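Local coordinates for protein 3-dehydroshikimate dehydratase (Bacillus anthracis, PDB 3DX5) that catalyses the manganese-dependent dehydration of 3-dehydroshikimate to 3,4-dihydroxybenzoate, a step in making the siderophore petrobactin, at residues A[169-174]-A[188-193]; A[175-178]-A[182-185]; A[197-202]-A[237-242]. One frame throughout, in Å; residues are numbered along the deposited sequence.

Contact 1 (A[169-174]-A[188-193]); sequences INLDFL and QQLRPW. With MN (manganese (II) ion), chain B.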
loop_
_atom_site.group_PDB
_atom_site.type_symbol
_atom_site.label_atom_id
_atom_site.label_comp_id
_atom_site.label_asym_id
_atom_site.label_seq_id
_atom_site.Cartn_x
_atom_site.Cartn_y
_atom_site.Cartn_z
ATOM N N ILE A 169 -7.206 14.083 -20.073
ATOM C CA ILE A 169 -6.981 12.627 -20.013
ATOM C C ILE A 169 -5.510 12.307 -19.652
ATOM O O ILE A 169 -4.556 12.890 -20.223
ATOM C CB ILE A 169 -7.299 11.952 -21.397
ATOM C CG1 ILE A 169 -8.809 12.103 -21.777
ATOM C CG2 ILE A 169 -6.874 10.434 -21.436
ATOM C CD1 ILE A 169 -9.783 11.320 -20.864
ATOM N N ASN A 170 -5.350 11.324 -18.766
ATOM C CA ASN A 170 -4.093 10.628 -18.575
ATOM C C ASN A 170 -4.197 9.315 -19.356
ATOM O O ASN A 170 -4.946 8.394 -18.946
ATOM C CB ASN A 170 -3.827 10.305 -17.089
ATOM C CG ASN A 170 -2.477 9.615 -16.899
ATOM O OD1 ASN A 170 -1.560 9.832 -17.682
ATOM N ND2 ASN A 170 -2.383 8.739 -15.928
ATOM N N LEU A 171 -3.457 9.216 -20.469
ATOM C CA LEU A 171 -3.620 8.069 -21.386
ATOM C C LEU A 171 -2.713 6.915 -20.928
ATOM O O LEU A 171 -1.486 7.005 -21.011
ATOM C CB LEU A 171 -3.308 8.475 -22.829
ATOM C CG LEU A 171 -3.528 7.391 -23.892
ATOM C CD1 LEU A 171 -4.843 6.690 -23.735
ATOM C CD2 LEU A 171 -3.472 8.039 -25.257
ATOM N N ASP A 172 -3.326 5.834 -20.442
ATOM C CA ASP A 172 -2.566 4.670 -19.939
ATOM C C ASP A 172 -2.689 3.614 -21.049
ATOM O O ASP A 172 -3.721 2.955 -21.197
ATOM C CB ASP A 172 -3.168 4.236 -18.595
ATOM C CG ASP A 172 -2.390 3.109 -17.913
ATOM O OD1 ASP A 172 -1.913 2.171 -18.586
ATOM O OD2 ASP A 172 -2.296 3.153 -16.674
ATOM N N PHE A 173 -1.645 3.511 -21.875
ATOM C CA PHE A 173 -1.675 2.684 -23.074
ATOM C C PHE A 173 -1.928 1.196 -22.844
ATOM O O PHE A 173 -2.648 0.574 -23.632
ATOM C CB PHE A 173 -0.380 2.875 -23.881
ATOM C CG PHE A 173 -0.319 4.193 -24.588
ATOM C CD1 PHE A 173 -1.075 4.412 -25.744
ATOM C CD2 PHE A 173 0.457 5.233 -24.070
ATOM C CE1 PHE A 173 -1.013 5.644 -26.409
ATOM C CE2 PHE A 173 0.526 6.450 -24.726
ATOM C CZ PHE A 173 -0.200 6.666 -25.891
ATOM N N LEU A 174 -1.336 0.628 -21.809
ATOM C CA LEU A 174 -1.646 -0.747 -21.433
ATOM C C LEU A 174 -3.168 -0.971 -21.302
ATOM O O LEU A 174 -3.721 -1.908 -21.876
ATOM C CB LEU A 174 -0.940 -1.117 -20.100
ATOM C CG LEU A 174 -1.039 -2.581 -19.593
ATOM C CD1 LEU A 174 -2.445 -2.843 -18.983
ATOM C CD2 LEU A 174 -0.696 -3.555 -20.702
ATOM N N GLN A 188 -4.544 9.192 -31.241
ATOM C CA GLN A 188 -4.907 10.166 -32.257
ATOM C C GLN A 188 -6.303 10.707 -31.963
ATOM O O GLN A 188 -6.550 11.916 -32.126
ATOM C CB GLN A 188 -4.821 9.609 -33.697
ATOM C CG GLN A 188 -3.362 9.397 -34.167
ATOM C CD GLN A 188 -3.239 8.561 -35.431
ATOM O OE1 GLN A 188 -4.223 8.025 -35.946
ATOM N NE2 GLN A 188 -2.015 8.442 -35.934
ATOM N N GLN A 189 -7.188 9.834 -31.488
ATOM C CA GLN A 189 -8.557 10.234 -31.206
ATOM C C GLN A 189 -8.656 11.029 -29.940
ATOM O O GLN A 189 -9.482 11.925 -29.867
ATOM C CB GLN A 189 -9.505 9.028 -31.146
ATOM C CG GLN A 189 -9.796 8.459 -32.538
ATOM C CD GLN A 189 -10.795 7.331 -32.484
ATOM O OE1 GLN A 189 -11.934 7.524 -32.075
ATOM N NE2 GLN A 189 -10.381 6.140 -32.924
ATOM N N LEU A 190 -7.830 10.711 -28.947
ATOM C CA LEU A 190 -7.877 11.408 -27.652
ATOM C C LEU A 190 -6.952 12.626 -27.544
ATOM O O LEU A 190 -7.027 13.362 -26.549
ATOM C CB LEU A 190 -7.593 10.449 -26.484
ATOM C CG LEU A 190 -8.699 9.418 -26.181
ATOM C CD1 LEU A 190 -8.115 8.291 -25.343
ATOM C CD2 LEU A 190 -9.881 10.112 -25.482
ATOM N N ARG A 191 -6.107 12.827 -28.564
ATOM C CA ARG A 191 -5.132 13.913 -28.561
ATOM C C ARG A 191 -5.576 15.299 -28.019
ATOM O O ARG A 191 -4.830 15.902 -27.244
ATOM C CB ARG A 191 -4.437 14.087 -29.926
ATOM C CG ARG A 191 -3.084 14.840 -29.744
ATOM C CD ARG A 191 -2.281 14.952 -31.034
ATOM N NE ARG A 191 -1.047 15.711 -30.804
ATOM C CZ ARG A 191 0.017 15.690 -31.605
ATOM N NH1 ARG A 191 0.026 14.943 -32.711
ATOM N NH2 ARG A 191 1.075 16.433 -31.298
ATOM N N PRO A 192 -6.756 15.808 -28.428
ATOM C CA PRO A 192 -7.158 17.126 -27.942
ATOM C C PRO A 192 -7.280 17.239 -26.415
ATOM O O PRO A 192 -7.180 18.350 -25.894
ATOM C CB PRO A 192 -8.532 17.348 -28.596
ATOM C CG PRO A 192 -8.474 16.555 -29.867
ATOM C CD PRO A 192 -7.718 15.288 -29.427
ATOM N N TRP A 193 -7.473 16.115 -25.717
ATOM C CA TRP A 193 -7.637 16.105 -24.253
ATOM C C TRP A 193 -6.439 15.584 -23.463
ATOM O O TRP A 193 -6.413 15.663 -22.254
ATOM C CB TRP A 193 -8.862 15.262 -23.877
ATOM C CG TRP A 193 -10.097 15.808 -24.461
ATOM C CD1 TRP A 193 -10.886 16.791 -23.928
ATOM C CD2 TRP A 193 -10.690 15.454 -25.730
ATOM N NE1 TRP A 193 -11.946 17.046 -24.770
ATOM C CE2 TRP A 193 -11.851 16.245 -25.881
ATOM C CE3 TRP A 193 -10.356 14.537 -26.742
ATOM C CZ2 TRP A 193 -12.693 16.156 -27.024
ATOM C CZ3 TRP A 193 -11.182 14.448 -27.879
ATOM C CH2 TRP A 193 -12.340 15.249 -28.004
HETATM MN MN MN B . -1.953 3.935 -14.714
#

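Contact 2 (A[175-178]-A[182-185]); sequences HIWE and DPVD. With DHB (3,4-dihydroxybenzoic acid), chain D.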
loop_
_atom_site.group_PDB
_atom_site.type_symbol
_atom_site.label_atom_id
_atom_site.label_comp_id
_atom_site.label_asym_id
_atom_site.label_seq_id
_atom_site.Cartn_x
_atom_site.Cartn_y
_atom_site.Cartn_z
ATOM N N HIS A 175 -3.842 -0.121 -20.529
ATOM C CA HIS A 175 -5.259 -0.299 -20.323
ATOM C C HIS A 175 -6.075 -0.053 -21.562
ATOM O O HIS A 175 -7.118 -0.667 -21.744
ATOM C CB HIS A 175 -5.758 0.530 -19.135
ATOM C CG HIS A 175 -5.186 0.051 -17.837
ATOM N ND1 HIS A 175 -5.261 -1.273 -17.448
ATOM C CD2 HIS A 175 -4.467 0.688 -16.882
ATOM C CE1 HIS A 175 -4.649 -1.420 -16.283
ATOM N NE2 HIS A 175 -4.160 -0.247 -15.916
ATOM N N ILE A 176 -5.600 0.843 -22.405
ATOM C CA ILE A 176 -6.249 1.112 -23.667
ATOM C C ILE A 176 -6.170 -0.148 -24.548
ATOM O O ILE A 176 -7.180 -0.595 -25.090
ATOM C CB ILE A 176 -5.593 2.383 -24.314
ATOM C CG1 ILE A 176 -6.439 3.594 -23.962
ATOM C CG2 ILE A 176 -5.407 2.245 -25.813
ATOM C CD1 ILE A 176 -7.894 3.529 -24.478
ATOM N N TRP A 177 -4.982 -0.738 -24.630
ATOM C CA TRP A 177 -4.761 -1.978 -25.370
ATOM C C TRP A 177 -5.649 -3.132 -24.837
ATOM O O TRP A 177 -6.265 -3.876 -25.601
ATOM C CB TRP A 177 -3.287 -2.346 -25.279
ATOM C CG TRP A 177 -2.996 -3.627 -25.966
ATOM C CD1 TRP A 177 -2.742 -3.799 -27.302
ATOM C CD2 TRP A 177 -2.934 -4.920 -25.371
ATOM N NE1 TRP A 177 -2.530 -5.130 -27.571
ATOM C CE2 TRP A 177 -2.637 -5.841 -26.406
ATOM C CE3 TRP A 177 -3.083 -5.396 -24.060
ATOM C CZ2 TRP A 177 -2.492 -7.210 -26.169
ATOM C CZ3 TRP A 177 -2.946 -6.765 -23.829
ATOM C CH2 TRP A 177 -2.657 -7.648 -24.877
ATOM N N GLU A 178 -5.717 -3.247 -23.520
ATOM C CA GLU A 178 -6.557 -4.215 -22.829
ATOM C C GLU A 178 -8.000 -4.092 -23.272
ATOM O O GLU A 178 -8.653 -5.093 -23.412
ATOM C CB GLU A 178 -6.434 -3.999 -21.306
ATOM C CG GLU A 178 -7.449 -4.739 -20.427
ATOM C CD GLU A 178 -7.113 -4.591 -18.926
ATOM O OE1 GLU A 178 -6.624 -3.528 -18.498
ATOM O OE2 GLU A 178 -7.293 -5.564 -18.186
ATOM N N ASP A 182 -6.687 0.079 -30.573
ATOM C CA ASP A 182 -5.280 0.261 -31.005
ATOM C C ASP A 182 -4.639 1.469 -30.273
ATOM O O ASP A 182 -5.235 2.539 -30.206
ATOM C CB ASP A 182 -5.213 0.450 -32.530
ATOM C CG ASP A 182 -3.812 0.885 -33.012
ATOM O OD1 ASP A 182 -2.823 0.141 -32.811
ATOM O OD2 ASP A 182 -3.685 1.992 -33.577
ATOM N N PRO A 183 -3.445 1.290 -29.679
ATOM C CA PRO A 183 -2.829 2.414 -28.917
ATOM C C PRO A 183 -2.597 3.715 -29.702
ATOM O O PRO A 183 -2.925 4.802 -29.195
ATOM C CB PRO A 183 -1.502 1.830 -28.455
ATOM C CG PRO A 183 -1.859 0.377 -28.234
ATOM C CD PRO A 183 -2.767 0.008 -29.382
ATOM N N VAL A 184 -2.048 3.617 -30.903
ATOM C CA VAL A 184 -1.779 4.805 -31.725
ATOM C C VAL A 184 -3.114 5.453 -32.143
ATOM O O VAL A 184 -3.314 6.656 -31.977
ATOM C CB VAL A 184 -0.884 4.460 -32.959
ATOM C CG1 VAL A 184 -0.974 5.545 -34.044
ATOM C CG2 VAL A 184 0.610 4.232 -32.514
ATOM N N ASP A 185 -4.046 4.644 -32.637
ATOM C CA ASP A 185 -5.376 5.148 -32.937
ATOM C C ASP A 185 -6.090 5.874 -31.734
ATOM O O ASP A 185 -6.725 6.967 -31.911
ATOM C CB ASP A 185 -6.200 4.015 -33.532
ATOM C CG ASP A 185 -7.583 4.444 -33.883
ATOM O OD1 ASP A 185 -7.740 5.436 -34.648
ATOM O OD2 ASP A 185 -8.524 3.802 -33.370
HETATM C C1 DHB D . -3.314 2.505 -10.273
HETATM C C2 DHB D . -3.007 2.840 -11.588
HETATM C C3 DHB D . -2.994 1.858 -12.584
HETATM O O3 DHB D . -2.706 2.110 -13.900
HETATM C C4 DHB D . -3.341 0.484 -12.213
HETATM O O4 DHB D . -3.326 -0.435 -13.205
HETATM C C5 DHB D . -3.676 0.166 -10.900
HETATM C C6 DHB D . -3.653 1.191 -9.937
HETATM C C DHB D . -3.296 3.594 -9.213
HETATM O O1 DHB D . -3.596 3.398 -8.031
HETATM O O2 DHB D . -2.918 4.825 -9.550
#

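Contact 3 (A[197-202]-A[237-242]); sequences YHFKNI and DEIIQE. With MN (manganese (II) ion), chain B; DHB (3,4-dihydroxybenzoic acid), chain D.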
loop_
_atom_site.group_PDB
_atom_site.type_symbol
_atom_site.label_atom_id
_atom_site.label_comp_id
_atom_site.label_asym_id
_atom_site.label_seq_id
_atom_site.Cartn_x
_atom_site.Cartn_y
_atom_site.Cartn_z
ATOM N N TYR A 197 0.857 10.789 -19.936
ATOM C CA TYR A 197 0.760 9.341 -20.254
ATOM C C TYR A 197 1.240 8.483 -19.085
ATOM O O TYR A 197 2.031 8.932 -18.271
ATOM C CB TYR A 197 1.621 8.934 -21.460
ATOM C CG TYR A 197 1.526 9.877 -22.623
ATOM C CD1 TYR A 197 0.464 9.795 -23.523
ATOM C CD2 TYR A 197 2.515 10.870 -22.831
ATOM C CE1 TYR A 197 0.364 10.672 -24.598
ATOM C CE2 TYR A 197 2.439 11.732 -23.913
ATOM C CZ TYR A 197 1.346 11.628 -24.783
ATOM O OH TYR A 197 1.247 12.480 -25.868
ATOM N N HIS A 198 0.781 7.236 -19.062
ATOM C CA HIS A 198 1.356 6.146 -18.264
ATOM C C HIS A 198 1.838 5.092 -19.229
ATOM O O HIS A 198 1.084 4.694 -20.127
ATOM C CB HIS A 198 0.282 5.527 -17.340
ATOM C CG HIS A 198 0.101 6.268 -16.053
ATOM N ND1 HIS A 198 -0.758 5.842 -15.053
ATOM C CD2 HIS A 198 0.682 7.406 -15.599
ATOM C CE1 HIS A 198 -0.683 6.683 -14.034
ATOM N NE2 HIS A 198 0.181 7.643 -14.342
ATOM N N PHE A 199 3.065 4.620 -19.032
ATOM C CA PHE A 199 3.651 3.569 -19.846
ATOM C C PHE A 199 3.911 2.355 -18.943
ATOM O O PHE A 199 4.731 2.431 -18.021
ATOM C CB PHE A 199 5.034 4.005 -20.379
ATOM C CG PHE A 199 5.012 4.976 -21.567
ATOM C CD1 PHE A 199 3.833 5.548 -22.035
ATOM C CD2 PHE A 199 6.211 5.363 -22.156
ATOM C CE1 PHE A 199 3.847 6.452 -23.112
ATOM C CE2 PHE A 199 6.245 6.257 -23.235
ATOM C CZ PHE A 199 5.053 6.803 -23.718
ATOM N N LYS A 200 3.254 1.229 -19.202
ATOM C CA LYS A 200 3.655 -0.020 -18.541
ATOM C C LYS A 200 3.319 -1.143 -19.516
ATOM O O LYS A 200 2.599 -0.917 -20.495
ATOM C CB LYS A 200 2.989 -0.196 -17.141
ATOM C CG LYS A 200 1.421 -0.189 -17.127
ATOM C CD LYS A 200 0.909 -0.480 -15.695
ATOM C CE LYS A 200 -0.632 -0.546 -15.618
ATOM N NZ LYS A 200 -1.281 0.773 -15.949
ATOM N N ASN A 201 3.812 -2.352 -19.269
ATOM C CA ASN A 201 3.596 -3.442 -20.226
ATOM C C ASN A 201 3.363 -4.745 -19.492
ATOM O O ASN A 201 3.630 -4.846 -18.287
ATOM C CB ASN A 201 4.793 -3.579 -21.191
ATOM C CG ASN A 201 4.360 -4.027 -22.590
ATOM O OD1 ASN A 201 3.242 -4.547 -22.769
ATOM N ND2 ASN A 201 5.230 -3.818 -23.586
ATOM N N ILE A 202 2.913 -5.765 -20.210
ATOM C CA ILE A 202 2.635 -7.049 -19.579
ATOM C C ILE A 202 3.149 -8.108 -20.547
ATOM O O ILE A 202 3.163 -7.858 -21.775
ATOM C CB ILE A 202 1.111 -7.198 -19.291
ATOM C CG1 ILE A 202 0.838 -8.349 -18.348
ATOM C CG2 ILE A 202 0.285 -7.408 -20.592
ATOM C CD1 ILE A 202 1.138 -8.021 -16.893
ATOM N N ASP A 237 7.478 0.799 -29.273
ATOM C CA ASP A 237 8.177 1.451 -30.404
ATOM C C ASP A 237 7.220 2.317 -31.204
ATOM O O ASP A 237 7.510 3.475 -31.474
ATOM C CB ASP A 237 8.863 0.431 -31.347
ATOM C CG ASP A 237 10.160 -0.097 -30.769
ATOM O OD1 ASP A 237 11.039 0.722 -30.407
ATOM O OD2 ASP A 237 10.299 -1.332 -30.632
ATOM N N GLU A 238 6.073 1.758 -31.546
ATOM C CA GLU A 238 5.040 2.498 -32.263
ATOM C C GLU A 238 4.428 3.642 -31.442
ATOM O O GLU A 238 4.205 4.726 -31.964
ATOM C CB GLU A 238 3.930 1.549 -32.700
ATOM C CG GLU A 238 4.390 0.507 -33.714
ATOM C CD GLU A 238 3.220 -0.316 -34.285
ATOM O OE1 GLU A 238 2.166 -0.447 -33.600
ATOM O OE2 GLU A 238 3.368 -0.828 -35.421
ATOM N N ILE A 239 4.136 3.382 -30.174
ATOM C CA ILE A 239 3.622 4.420 -29.275
ATOM C C ILE A 239 4.598 5.588 -29.144
ATOM O O ILE A 239 4.223 6.732 -29.370
ATOM C CB ILE A 239 3.318 3.841 -27.890
ATOM C CG1 ILE A 239 2.127 2.877 -28.013
ATOM C CG2 ILE A 239 3.131 4.994 -26.849
ATOM C CD1 ILE A 239 1.974 1.901 -26.817
ATOM N N ILE A 240 5.847 5.313 -28.790
ATOM C CA ILE A 240 6.790 6.407 -28.562
ATOM C C ILE A 240 7.037 7.217 -29.838
ATOM O O ILE A 240 7.213 8.446 -29.767
ATOM C CB ILE A 240 8.102 5.894 -27.891
ATOM C CG1 ILE A 240 7.743 5.381 -26.485
ATOM C CG2 ILE A 240 9.205 6.975 -27.887
ATOM C CD1 ILE A 240 8.849 4.533 -25.785
ATOM N N GLN A 241 7.038 6.550 -30.999
ATOM C CA GLN A 241 7.196 7.269 -32.296
ATOM C C GLN A 241 6.112 8.307 -32.500
ATOM O O GLN A 241 6.396 9.379 -33.011
ATOM C CB GLN A 241 7.153 6.323 -33.478
ATOM C CG GLN A 241 8.410 5.571 -33.717
ATOM C CD GLN A 241 8.299 4.686 -34.947
ATOM O OE1 GLN A 241 8.304 5.181 -36.078
ATOM N NE2 GLN A 241 8.184 3.372 -34.734
ATOM N N GLU A 242 4.878 7.989 -32.086
ATOM C CA GLU A 242 3.745 8.934 -32.127
ATOM C C GLU A 242 3.789 10.027 -31.086
ATOM O O GLU A 242 3.497 11.170 -31.400
ATOM C CB GLU A 242 2.429 8.213 -31.836
ATOM C CG GLU A 242 1.878 7.435 -32.924
ATOM C CD GLU A 242 1.482 8.277 -34.118
ATOM O OE1 GLU A 242 0.523 9.101 -34.021
ATOM O OE2 GLU A 242 2.142 8.074 -35.154
HETATM MN MN MN B . -1.953 3.935 -14.714
HETATM C C1 DHB D . -3.314 2.505 -10.273
HETATM C C2 DHB D . -3.007 2.840 -11.588
HETATM C C3 DHB D . -2.994 1.858 -12.584
HETATM O O3 DHB D . -2.706 2.110 -13.900
HETATM C C4 DHB D . -3.341 0.484 -12.213
HETATM O O4 DHB D . -3.326 -0.435 -13.205
HETATM C C5 DHB D . -3.676 0.166 -10.900
HETATM C C6 DHB D . -3.653 1.191 -9.937
HETATM C C DHB D . -3.296 3.594 -9.213
HETATM O O1 DHB D . -3.596 3.398 -8.031
HETATM O O2 DHB D . -2.918 4.825 -9.550
#

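Contact 1 (A[169-174]-A[188-193])
Ile169 holds CG1 beside its own backbone N and anti to the carbonyl carbon (chi1 -64°), which swings the ethyl branch toward Trp193. Leu171 makes the other choice. Its CG stands anti to the backbone N (chi1 -176°), and one methyl reaches Leu190.

At Trp193 the methylene does the touching: Ile169 CG1 lies 3.8 Å from Trp193 CB, and the two side chains meet at a slant. The indole itself leads off, away from the strand. Leu190 forks between the two strand residues. Its CD1 sits 4.0 Å from Leu171 CD1, while its CD2 lies a looser 4.3 Å from Ile169 CG1. All three contacts are purely apolar.

One backbone bond joins the segments. Ile169 N donates to Trp193 O at 2.8 Å, with an N-H...O angle of 149°. The chain has just turned after the helix, where Trp193 N bonds to Leu190 O at 2.9 Å. The bond from Ile169 comes just ahead of the parallel pairing of strand 167-172 with strand 194-202, in which Ile169 bonds to Gln195 and Leu171 to His196 and His198.

Ile169 and Leu171 point to the helical layer, whereas Asp172 serves the active site. Asp172 OD2 binds the manganese ion at 2.1 Å, and the carboxylate also forms a salt bridge with Lys200. Glu142, His198 and Glu253 are the other protein ligands of the metal. Asp172 is also the N-cap residue of helix 173-178.

The contact lies within a beta-alpha-beta crossover of the TIM barrel, from strand 167-172 through helix 183-190 to strand 194-202. Helix 152-162 flanks one part, with Thr155 on Ile169 and Leu159 on Trp193. Helix 236-243 packs on Phe173.

Contact 2 (A[175-178]-A[182-185])
Trp177 and Pro183 bring the two backbones nearest, with 6.0 Å between Trp177 CA and Pro183 CA, where helix 173-178 ends and a four-residue link, 179-182, leads into helix 183-190. The contact between them is light and apolar. Ile176 points toward the second helix and sets its CG2 methyl 4.0 Å from Pro183 CA. Trp177 CB approaches Pro183 CG at 4.3 Å. The indole meets the proline at its edge, with Pro183 CD near the ring plane.

Each segment is tied within itself. Asp182 is the N-cap of helix 183-190. Its OD2 accepts from Asp185 N at 2.8 Å, and the donor comes from above the carboxylate plane, 43° out of it. In the first helix, His175 ND1 donates to Glu178 OE1 at 2.8 Å. That bond is fairly straight (166°) and lies in the imidazole plane.

His175 faces the pocket and not the second helix. Its NE2 lies 2.8 Å from O4 of bound 3,4-dihydroxybenzoic acid in a hydrogen bond whose donor may be either atom. A weak bond to O3 accompanies it. His144, the probable proton acceptor, meets the His175 ring edge-to-face.

Glu178 is thus in the second shell. Its bond to ND1 probably limits rotation of the imidazole and helps to keep NE2 turned to the ligand hydroxyls.

Contact 3 (A[197-202]-A[237-242])
Phe199 points outward from a TIM-barrel strand and puts its ring end against Ile239 and Ile240 of helix 236-243. Both isoleucines meet the ring obliquely. Phe199 and Ile239 run past each other in opposite directions, and the CG2 methyl of Ile239 lies 4.1 Å from Phe199 CE1. Ile240 meets the other side of the ring end, at CE2. Its CB starts to one side, but with CG1 anti to the carbonyl carbon (chi1 -65°) the ethyl branch swings in, and Ile240 CG1 comes 3.7 Å from Phe199 CE2. This strand-to-helix packing is all carbon. Ala250 of the neighbouring strand 249-252 touches Phe199, and Phe173 touches Ile239.

The neighbours of Phe199 face into the barrel. His198 ND1 binds the manganese ion at 2.3 Å, and Glu33 holds its other ring nitrogen, NE2, which should steady the ring. Lys200 extends its chain and bends at the last torsion (chi4 -64°). Its ammonium then bonds to Glu253 and the product. There O3 of 3,4-dihydroxybenzoic acid is gripped twice: it binds the manganese ion at 2.1 Å and accepts from Lys200 NZ at 2.8 Å.

Contacts 1 and 3 are buried strand-to-helix packings on neighbouring strands of the barrel. Contact 2 is only partly buried and joins two short helices. Contacts 1 and 2 share helices 173-178 and 183-190, and Leu171 of contact 1 touches Ile176 of contact 2. Pro183 of contact 2 in turn packs on Ile239 of contact 3. Only contact 1 has a hydrogen bond between its segments; the other two meet through apolar atoms. Their polar chemistry lies at the pocket: contacts 1 and 3 supply metal ligands, and all three contribute residues to the ligand pocket. Asn170 of contact 1 packs beside His198 of contact 3.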